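Local atomic coordinates of galactose-binding lectin (Arachis hypogaea, PDB entry 2DVA), a protein that binds galactose and galactose-containing sugars as a homotetrameric legume lectin that carries calcium and manganese ions. Residues Val118-Asp123 against Val138-Asn143; Leu174-Thr179 against Thr186-Val191; Lys77-Ala82 against Gly213-His218. All blocks are in the same frame, centred on the assembly; numbering follows the deposited sequence.

Contact 1: Val118-Asp123 against Val138-Asn143. With MN (manganese (II) ion), chain J; CA (calcium ion), chain I.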
loop_
_atom_site.group_PDB
_atom_site.type_symbol
_atom_site.label_atom_id
_atom_site.label_comp_id
_atom_site.label_asym_id
_atom_site.label_seq_id
_atom_site.Cartn_x
_atom_site.Cartn_y
_atom_site.Cartn_z
ATOM N N VAL A 118 -1.423 1.956 -27.322
ATOM C CA VAL A 118 -2.370 2.961 -26.868
ATOM C C VAL A 118 -1.503 3.796 -25.934
ATOM O O VAL A 118 -0.819 3.243 -25.069
ATOM C CB VAL A 118 -3.548 2.358 -26.072
ATOM C CG1 VAL A 118 -4.344 3.476 -25.412
ATOM C CG2 VAL A 118 -4.463 1.571 -27.001
ATOM N N GLY A 119 -1.497 5.112 -26.111
ATOM C CA GLY A 119 -0.673 5.927 -25.238
ATOM C C GLY A 119 -1.124 7.360 -25.045
ATOM O O GLY A 119 -2.063 7.825 -25.695
ATOM N N VAL A 120 -0.448 8.046 -24.126
ATOM C CA VAL A 120 -0.710 9.444 -23.825
ATOM C C VAL A 120 0.607 10.143 -24.120
ATOM O O VAL A 120 1.602 9.931 -23.423
ATOM C CB VAL A 120 -1.051 9.668 -22.341
ATOM C CG1 VAL A 120 -1.263 11.164 -22.082
ATOM C CG2 VAL A 120 -2.291 8.875 -21.962
ATOM N N GLU A 121 0.616 10.978 -25.153
ATOM C CA GLU A 121 1.837 11.663 -25.533
ATOM C C GLU A 121 1.924 13.095 -25.027
ATOM O O GLU A 121 0.911 13.761 -24.803
ATOM C CB GLU A 121 1.992 11.646 -27.058
ATOM C CG GLU A 121 0.839 12.307 -27.782
ATOM C CD GLU A 121 1.163 12.638 -29.218
ATOM O OE1 GLU A 121 1.372 11.707 -30.024
ATOM O OE2 GLU A 121 1.211 13.837 -29.538
ATOM N N PHE A 122 3.165 13.537 -24.842
ATOM C CA PHE A 122 3.504 14.876 -24.383
ATOM C C PHE A 122 4.462 15.320 -25.472
ATOM O O PHE A 122 5.682 15.191 -25.367
ATOM C CB PHE A 122 4.182 14.786 -23.019
ATOM C CG PHE A 122 3.313 14.153 -21.979
ATOM C CD1 PHE A 122 2.396 14.920 -21.262
ATOM C CD2 PHE A 122 3.340 12.775 -21.781
ATOM C CE1 PHE A 122 1.514 14.324 -20.367
ATOM C CE2 PHE A 122 2.458 12.165 -20.885
ATOM C CZ PHE A 122 1.545 12.940 -20.179
ATOM N N ASP A 123 3.852 15.823 -26.534
ATOM C CA ASP A 123 4.515 16.245 -27.751
ATOM C C ASP A 123 5.069 17.666 -27.758
ATOM O O ASP A 123 4.320 18.615 -27.550
ATOM C CB ASP A 123 3.514 16.101 -28.881
ATOM C CG ASP A 123 4.164 15.786 -30.170
ATOM O OD1 ASP A 123 5.311 16.235 -30.363
ATOM O OD2 ASP A 123 3.533 15.098 -30.992
ATOM N N VAL A 138 -0.773 17.536 -25.451
ATOM C CA VAL A 138 -0.916 16.230 -24.835
ATOM C C VAL A 138 -1.930 15.548 -25.754
ATOM O O VAL A 138 -2.953 16.137 -26.112
ATOM C CB VAL A 138 -1.498 16.311 -23.397
ATOM C CG1 VAL A 138 -1.682 14.895 -22.826
ATOM C CG2 VAL A 138 -0.564 17.102 -22.498
ATOM N N GLY A 139 -1.642 14.317 -26.154
ATOM C CA GLY A 139 -2.554 13.621 -27.037
ATOM C C GLY A 139 -2.825 12.196 -26.610
ATOM O O GLY A 139 -2.034 11.591 -25.886
ATOM N N ILE A 140 -3.966 11.670 -27.038
ATOM C CA ILE A 140 -4.335 10.300 -26.730
ATOM C C ILE A 140 -4.167 9.568 -28.048
ATOM O O ILE A 140 -4.838 9.888 -29.028
ATOM C CB ILE A 140 -5.796 10.193 -26.269
ATOM C CG1 ILE A 140 -5.980 10.977 -24.967
ATOM C CG2 ILE A 140 -6.185 8.722 -26.098
ATOM C CD1 ILE A 140 -5.054 10.543 -23.857
ATOM N N ASP A 141 -3.262 8.600 -28.073
ATOM C CA ASP A 141 -2.984 7.860 -29.295
ATOM C C ASP A 141 -3.503 6.425 -29.280
ATOM O O ASP A 141 -3.447 5.741 -28.263
ATOM C CB ASP A 141 -1.474 7.833 -29.554
ATOM C CG ASP A 141 -0.863 9.223 -29.647
ATOM O OD1 ASP A 141 -1.614 10.216 -29.783
ATOM O OD2 ASP A 141 0.385 9.316 -29.599
ATOM N N VAL A 142 -4.007 5.980 -30.426
ATOM C CA VAL A 142 -4.505 4.625 -30.576
ATOM C C VAL A 142 -3.924 4.076 -31.869
ATOM O O VAL A 142 -4.409 4.382 -32.961
ATOM C CB VAL A 142 -6.047 4.581 -30.640
ATOM C CG1 VAL A 142 -6.519 3.139 -30.769
ATOM C CG2 VAL A 142 -6.632 5.200 -29.383
ATOM N N ASN A 143 -2.865 3.280 -31.731
ATOM C CA ASN A 143 -2.169 2.675 -32.863
ATOM C C ASN A 143 -1.599 3.697 -33.853
ATOM O O ASN A 143 -1.335 3.360 -35.003
ATOM C CB ASN A 143 -3.096 1.715 -33.611
ATOM C CG ASN A 143 -3.499 0.520 -32.775
ATOM O OD1 ASN A 143 -2.687 -0.041 -32.040
ATOM N ND2 ASN A 143 -4.756 0.110 -32.897
HETATM MN MN MN J . 1.456 14.786 -31.475
HETATM CA CA CA I . 5.358 15.586 -32.870
HETATM O O HOH W 1 2.203 12.731 -32.271
HETATM O O HOH W 2 4.690 13.024 -33.082
HETATM O O HOH W 3 7.544 15.180 -31.572
HETATM O O HOH W 4 -0.811 14.623 -31.883
#

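Contact 2: Leu174-Thr179 against Thr186-Val191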
loop_
_atom_site.group_PDB
_atom_site.type_symbol
_atom_site.label_atom_id
_atom_site.label_comp_id
_atom_site.label_asym_id
_atom_site.label_seq_id
_atom_site.Cartn_x
_atom_site.Cartn_y
_atom_site.Cartn_z
ATOM N N LEU A 174 -10.495 6.897 -20.814
ATOM C CA LEU A 174 -9.115 7.139 -20.413
ATOM C C LEU A 174 -8.996 8.646 -20.162
ATOM O O LEU A 174 -9.024 9.434 -21.111
ATOM C CB LEU A 174 -8.139 6.740 -21.526
ATOM C CG LEU A 174 -6.669 7.070 -21.230
ATOM C CD1 LEU A 174 -6.168 6.153 -20.127
ATOM C CD2 LEU A 174 -5.812 6.899 -22.478
ATOM N N SER A 175 -8.886 9.055 -18.899
ATOM C CA SER A 175 -8.768 10.479 -18.591
ATOM C C SER A 175 -7.396 10.818 -18.021
ATOM O O SER A 175 -6.851 10.090 -17.192
ATOM C CB SER A 175 -9.866 10.922 -17.622
ATOM O OG SER A 175 -9.830 10.147 -16.446
ATOM N N VAL A 176 -6.853 11.941 -18.477
ATOM C CA VAL A 176 -5.529 12.401 -18.081
ATOM C C VAL A 176 -5.545 13.793 -17.454
ATOM O O VAL A 176 -6.210 14.701 -17.953
ATOM C CB VAL A 176 -4.591 12.448 -19.314
ATOM C CG1 VAL A 176 -3.187 12.853 -18.896
ATOM C CG2 VAL A 176 -4.587 11.095 -20.018
ATOM N N ALA A 177 -4.804 13.949 -16.363
ATOM C CA ALA A 177 -4.693 15.234 -15.675
ATOM C C ALA A 177 -3.210 15.585 -15.572
ATOM O O ALA A 177 -2.436 14.855 -14.946
ATOM C CB ALA A 177 -5.306 15.147 -14.284
ATOM N N VAL A 178 -2.814 16.695 -16.184
ATOM C CA VAL A 178 -1.418 17.115 -16.145
ATOM C C VAL A 178 -1.234 18.396 -15.330
ATOM O O VAL A 178 -1.848 19.430 -15.617
ATOM C CB VAL A 178 -0.871 17.343 -17.569
ATOM C CG1 VAL A 178 0.619 17.627 -17.513
ATOM C CG2 VAL A 178 -1.147 16.113 -18.435
ATOM N N THR A 179 -0.389 18.316 -14.306
ATOM C CA THR A 179 -0.119 19.465 -13.448
ATOM C C THR A 179 1.189 20.107 -13.877
ATOM O O THR A 179 2.271 19.560 -13.633
ATOM C CB THR A 179 -0.007 19.061 -11.966
ATOM O OG1 THR A 179 -1.192 18.361 -11.571
ATOM C CG2 THR A 179 0.141 20.305 -11.088
ATOM N N THR A 186 -3.937 20.625 -16.897
ATOM C CA THR A 186 -4.373 20.465 -18.271
ATOM C C THR A 186 -4.973 19.059 -18.288
ATOM O O THR A 186 -4.371 18.131 -17.754
ATOM C CB THR A 186 -3.176 20.534 -19.238
ATOM O OG1 THR A 186 -2.502 21.789 -19.068
ATOM C CG2 THR A 186 -3.636 20.393 -20.685
ATOM N N THR A 187 -6.162 18.902 -18.861
ATOM C CA THR A 187 -6.784 17.586 -18.916
ATOM C C THR A 187 -7.260 17.210 -20.313
ATOM O O THR A 187 -7.535 18.075 -21.155
ATOM C CB THR A 187 -8.018 17.466 -17.972
ATOM O OG1 THR A 187 -9.082 18.290 -18.463
ATOM C CG2 THR A 187 -7.659 17.870 -16.544
ATOM N N ILE A 188 -7.348 15.905 -20.541
ATOM C CA ILE A 188 -7.828 15.358 -21.798
ATOM C C ILE A 188 -8.354 13.959 -21.492
ATOM O O ILE A 188 -7.755 13.220 -20.706
ATOM C CB ILE A 188 -6.708 15.301 -22.866
ATOM C CG1 ILE A 188 -7.294 14.820 -24.195
ATOM C CG2 ILE A 188 -5.561 14.405 -22.398
ATOM C CD1 ILE A 188 -6.339 14.957 -25.374
ATOM N N ALA A 189 -9.495 13.616 -22.079
ATOM C CA ALA A 189 -10.106 12.312 -21.847
ATOM C C ALA A 189 -10.668 11.766 -23.149
ATOM O O ALA A 189 -11.193 12.513 -23.970
ATOM C CB ALA A 189 -11.213 12.425 -20.795
ATOM N N GLN A 190 -10.563 10.457 -23.328
ATOM C CA GLN A 190 -11.043 9.826 -24.545
ATOM C C GLN A 190 -11.506 8.411 -24.278
ATOM O O GLN A 190 -10.844 7.663 -23.571
ATOM C CB GLN A 190 -9.926 9.786 -25.589
ATOM C CG GLN A 190 -10.282 9.047 -26.869
ATOM C CD GLN A 190 -11.368 9.749 -27.658
ATOM O OE1 GLN A 190 -11.258 10.937 -27.956
ATOM N NE2 GLN A 190 -12.424 9.017 -28.006
ATOM N N VAL A 191 -12.647 8.051 -24.847
ATOM C CA VAL A 191 -13.167 6.701 -24.705
ATOM C C VAL A 191 -12.283 5.832 -25.597
ATOM O O VAL A 191 -12.181 6.086 -26.792
ATOM C CB VAL A 191 -14.642 6.607 -25.200
ATOM C CG1 VAL A 191 -15.083 5.151 -25.275
ATOM C CG2 VAL A 191 -15.564 7.382 -24.259
#

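Contact 3: Lys77-Ala82 against Gly213-His218. With GAL (beta-D-galactopyranose), chain E; MGC (methyl 2-acetamido-2-deoxy-alpha-D-galactopyranoside), chain B.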
loop_
_atom_site.group_PDB
_atom_site.type_symbol
_atom_site.label_atom_id
_atom_site.label_comp_id
_atom_site.label_asym_id
_atom_site.label_seq_id
_atom_site.Cartn_x
_atom_site.Cartn_y
_atom_site.Cartn_z
ATOM N N LYS A 77 21.853 22.946 -25.756
ATOM C CA LYS A 77 22.360 23.698 -26.901
ATOM C C LYS A 77 22.752 22.577 -27.855
ATOM O O LYS A 77 23.215 21.530 -27.391
ATOM C CB LYS A 77 23.599 24.505 -26.508
ATOM N N ASP A 78 22.570 22.736 -29.164
ATOM C CA ASP A 78 22.010 23.908 -29.833
ATOM C C ASP A 78 20.801 23.332 -30.573
ATOM O O ASP A 78 20.210 23.970 -31.442
ATOM C CB ASP A 78 23.002 24.432 -30.876
ATOM C CG ASP A 78 24.326 24.876 -30.273
ATOM O OD1 ASP A 78 24.560 26.100 -30.202
ATOM O OD2 ASP A 78 25.134 24.014 -29.871
ATOM N N TYR A 79 20.467 22.097 -30.217
ATOM C CA TYR A 79 19.371 21.360 -30.823
ATOM C C TYR A 79 17.979 21.902 -30.523
ATOM O O TYR A 79 17.741 22.551 -29.500
ATOM C CB TYR A 79 19.446 19.898 -30.381
ATOM C CG TYR A 79 20.753 19.237 -30.734
ATOM C CD1 TYR A 79 20.959 18.681 -31.994
ATOM C CD2 TYR A 79 21.801 19.189 -29.811
ATOM C CE1 TYR A 79 22.177 18.089 -32.333
ATOM C CE2 TYR A 79 23.026 18.602 -30.140
ATOM C CZ TYR A 79 23.204 18.054 -31.401
ATOM O OH TYR A 79 24.407 17.476 -31.729
ATOM N N ASP A 80 17.065 21.624 -31.443
ATOM C CA ASP A 80 15.677 22.026 -31.311
ATOM C C ASP A 80 15.082 21.056 -30.283
ATOM O O ASP A 80 15.235 19.846 -30.410
ATOM C CB ASP A 80 14.992 21.895 -32.673
ATOM C CG ASP A 80 13.577 22.436 -32.678
ATOM O OD1 ASP A 80 13.317 23.464 -32.018
ATOM O OD2 ASP A 80 12.727 21.841 -33.368
ATOM N N PRO A 81 14.428 21.581 -29.232
ATOM C CA PRO A 81 13.825 20.744 -28.187
ATOM C C PRO A 81 12.753 19.798 -28.723
ATOM O O PRO A 81 11.602 20.193 -28.886
ATOM C CB PRO A 81 13.250 21.772 -27.211
ATOM C CG PRO A 81 14.154 22.967 -27.400
ATOM C CD PRO A 81 14.287 23.008 -28.903
ATOM N N ALA A 82 13.139 18.554 -28.993
ATOM C CA ALA A 82 12.216 17.547 -29.518
ATOM C C ALA A 82 12.673 16.166 -29.035
ATOM O O ALA A 82 13.810 16.033 -28.588
ATOM C CB ALA A 82 12.210 17.609 -31.041
ATOM N N GLY A 213 18.464 16.891 -35.787
ATOM C CA GLY A 213 18.475 18.230 -35.223
ATOM C C GLY A 213 17.584 18.428 -34.009
ATOM O O GLY A 213 17.753 19.398 -33.269
ATOM N N GLY A 214 16.635 17.520 -33.798
ATOM C CA GLY A 214 15.738 17.643 -32.659
ATOM C C GLY A 214 16.149 16.744 -31.512
ATOM O O GLY A 214 16.004 15.527 -31.589
ATOM N N ARG A 215 16.670 17.342 -30.443
ATOM C CA ARG A 215 17.113 16.573 -29.288
ATOM C C ARG A 215 16.868 17.343 -28.003
ATOM O O ARG A 215 16.859 18.569 -27.996
ATOM C CB ARG A 215 18.613 16.247 -29.394
ATOM C CG ARG A 215 19.056 15.658 -30.741
ATOM C CD ARG A 215 20.491 15.125 -30.687
ATOM N NE ARG A 215 21.018 14.830 -32.016
ATOM C CZ ARG A 215 22.286 14.514 -32.269
ATOM N NH1 ARG A 215 23.168 14.442 -31.280
ATOM N NH2 ARG A 215 22.677 14.279 -33.513
ATOM N N GLN A 216 16.659 16.614 -26.915
ATOM C CA GLN A 216 16.441 17.235 -25.615
ATOM C C GLN A 216 16.516 16.161 -24.554
ATOM O O GLN A 216 16.477 14.970 -24.858
ATOM C CB GLN A 216 15.073 17.942 -25.547
ATOM C CG GLN A 216 13.875 17.015 -25.683
ATOM C CD GLN A 216 12.544 17.748 -25.714
ATOM O OE1 GLN A 216 11.521 17.174 -26.086
ATOM N NE2 GLN A 216 12.547 19.014 -25.317
ATOM N N ILE A 217 16.637 16.588 -23.306
ATOM C CA ILE A 217 16.702 15.653 -22.202
ATOM C C ILE A 217 15.291 15.181 -21.853
ATOM O O ILE A 217 14.399 15.999 -21.627
ATOM C CB ILE A 217 17.342 16.322 -20.976
ATOM C CG1 ILE A 217 18.756 16.797 -21.340
ATOM C CG2 ILE A 217 17.375 15.351 -19.807
ATOM C CD1 ILE A 217 19.496 17.500 -20.208
ATOM N N HIS A 218 15.086 13.864 -21.845
ATOM C CA HIS A 218 13.786 13.282 -21.503
ATOM C C HIS A 218 13.987 12.434 -20.253
ATOM O O HIS A 218 14.647 11.398 -20.300
ATOM C CB HIS A 218 13.250 12.389 -22.631
ATOM C CG HIS A 218 13.011 13.105 -23.925
ATOM N ND1 HIS A 218 13.942 13.138 -24.941
ATOM C CD2 HIS A 218 11.922 13.763 -24.392
ATOM C CE1 HIS A 218 13.436 13.779 -25.981
ATOM N NE2 HIS A 218 12.212 14.169 -25.674
HETATM C C1 GAL E . 12.818 16.461 -37.707
HETATM C C2 GAL E . 11.924 15.406 -37.070
HETATM C C3 GAL E . 10.975 16.021 -36.028
HETATM C C4 GAL E . 11.774 16.877 -34.902
HETATM C C5 GAL E . 12.550 18.008 -35.651
HETATM C C6 GAL E . 13.384 19.145 -35.108
HETATM O O2 GAL E . 11.241 14.797 -38.150
HETATM O O3 GAL E . 10.268 14.968 -35.385
HETATM O O4 GAL E . 12.778 16.087 -34.237
HETATM O O5 GAL E . 13.468 17.334 -36.658
HETATM O O6 GAL E . 13.826 20.394 -35.597
HETATM O O6 MGC B . 19.020 19.051 -40.199
HETATM C C6 MGC B . 18.078 18.711 -39.202
HETATM C C5 MGC B . 16.892 17.928 -39.765
HETATM O O5 MGC B . 17.340 16.696 -40.554
HETATM C C1 MGC B . 16.274 15.896 -41.244
HETATM O O1 MGC B . 15.600 16.748 -42.196
HETATM C CM MGC B . 16.264 17.144 -43.560
HETATM C C2 MGC B . 15.318 15.372 -40.165
HETATM N N2 MGC B . 14.364 14.636 -40.915
HETATM C C7 MGC B . 13.787 13.452 -40.534
HETATM O O7 MGC B . 14.320 12.641 -39.747
HETATM C C8 MGC B . 12.424 13.124 -41.119
HETATM C C3 MGC B . 14.755 16.547 -39.335
HETATM O O3 MGC B . 13.990 15.980 -38.341
HETATM C C4 MGC B . 15.873 17.435 -38.631
HETATM O O4 MGC B . 16.520 16.598 -37.637
#

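Contact 1: Val118-Asp123 against Val138-Asn143
With CG wedged between its own backbone N and carbonyl carbon (chi1 59°) and the chain running on extended, E121 runs over G139 on the neighbouring strand and meets D141, whose CG lies beside its backbone N (chi1 -57°). The two side chains cross at about a right angle with their carboxylate planes 80° apart, and E121 OE1 comes within 2.6 Å of D141 OD2, so close that one of the two acids probably carries a proton. The other oxygen, E121 OE2, binds manganese at 2.2 Å, while a manganese-bound water donates a hydrogen bond to E121 OE1. D141 thus belongs to the second shell of the metal through E121, and its OD1 is itself held by S147 OG. D123 OD2 bridges manganese and calcium, and H137 and D132 complete the protein ligands of manganese.

Beneath these acids the strands pair antiparallel. G119 and D141 exchange two backbone hydrogen bonds, and so do E121 and G139; E121 CG passes 3.5 Å from G139 O. The face bearing V120, F122, V138 and I140 is apolar. V120 CG2 meets I140 CD1 at 3.7 Å, the two side chains lying alongside each other, and V138 CG2 approaches F122 CD1 obliquely at 3.9 Å.

Strand 117-123 has strand 84-91 on its other side, and strand 137-141 has 149-152. The apolar face packs on strands 173-179 and 185-191 of the second sheet, with F122 also meeting the ring of F71, while helix 194-197 touches V118 and V142.

Contact 2: Leu174-Thr179 against Thr186-Val191
This is the beta hairpin of strands 173-179 and 185-191, at one side of the large back sheet of the legume lectin jelly roll. Its antiparallel ladder pairs L174 with Q190, V176 with I188 and V178 with T186 through six backbone hydrogen bonds. The shortest is V178 N to T186 O at 2.6 Å.

L174, V176, V178 and I188 lie on the inner face of the hairpin, with the partly exposed T186 and Q190 at its two ends. I188 directs CG1 away from its backbone N (chi1 -176°). That leaves CG2 between the N and the carbonyl carbon, and this methyl lies alongside V176, 3.8 Å from V176 CB. The same face packs against V138 and I140 of the front sheet.

The other face carries small residues. S175 and A189 form a non-hydrogen-bonded pair, S175 CB sitting 3.8 Å from A189 CB. Beside them T187 CG2 lies 4.1 Å from A177 CA. A second subunit packs here: its I166 rests on S175 and A177, its D168 on A189. T187 OG1 hydrogen-bonds to S64 and D168 of that subunit, and S175 OG makes weak hydrogen bonds to I166 O of its own chain and to S175 OG of the neighbour.

The two faces thus differ in chemistry: mainly branched aliphatic groups turn inward, whereas the short side chains and hydroxyls outside are consistent with close approach and polar bonding between subunits.

Contact 3: Lys77-Ala82 against Gly213-His218
D80 and G213 meet beside the bound sugar, D80 N donating to G213 O at 3.0 Å. The two residues grip the two halves of one disaccharide, galactose linked through C1 to O3 of the N-acetylgalactosamine glycoside. D80 turns CG opposite its backbone N (chi1 -174°), and its OD2 accepts a hydrogen bond from O6 of the galactose at 2.9 Å; G213 N donates to O4 of the glycoside at 2.7 Å. A82 CB lies 3.6 Å from galactose O4, and G214, without a side chain, lies 3.7 Å from that hydroxyl through its CA. D83, N127 and S211 also bond the galactose, and S211 bonds the glycoside as well.

Y79 and R215 join the two segments next. The extended arginine runs across one face of the tyrosine ring: R215 CD sits 3.8 Å from the centroid of the Y79 ring, a CH-pi contact over the face, and the guanidinium lies over the CE1 side of the ring and its hydroxyl, the two planes only 15° apart. G213 O approaches the edge of the same ring. A weak bond from R215 N to D80 O adds a second backbone link, and R215 NH1 is held by L37 O.

Further out, the side chain of Q216 packs under P81 and A82, with Q216 CG 3.1 Å from A82 O; T124 OG1 is within hydrogen-bonding reach of both Q216 OE1 and P81 O. H218 presents its ring edge to A82 O, while H218 ND1 bonds T35 OG1 and H218 NE2 is bonded to G84 N.

D80 also touches Y125, a calcium ligand, so sugar and metal sites adjoin. Loops converging beside a calcium site to cradle a sugar are the hallmark of the legume lectin combining site.

Overall arrangement
Coming from the N terminus, the chain first reaches 77-82, whose partner 213-218 comes after 130 intervening residues. Contact 3 therefore closes a long loop, joining the link between strands 64-74 and 84-91 to the lead-in of strand 217-229 of the back sheet. The other two contacts are nested inside it in series: contact 1 closes over the metal-binding loop between strands 117-123 and 137-141 before the hairpin of contact 2 opens. Contact 1 belongs to the seven-stranded front sheet and contact 2 to the back sheet; they pack directly, V120 against V176 and F122 against V178. Contact 3 lies about 20 Å from contact 1, centre to centre, at the sugar-binding end.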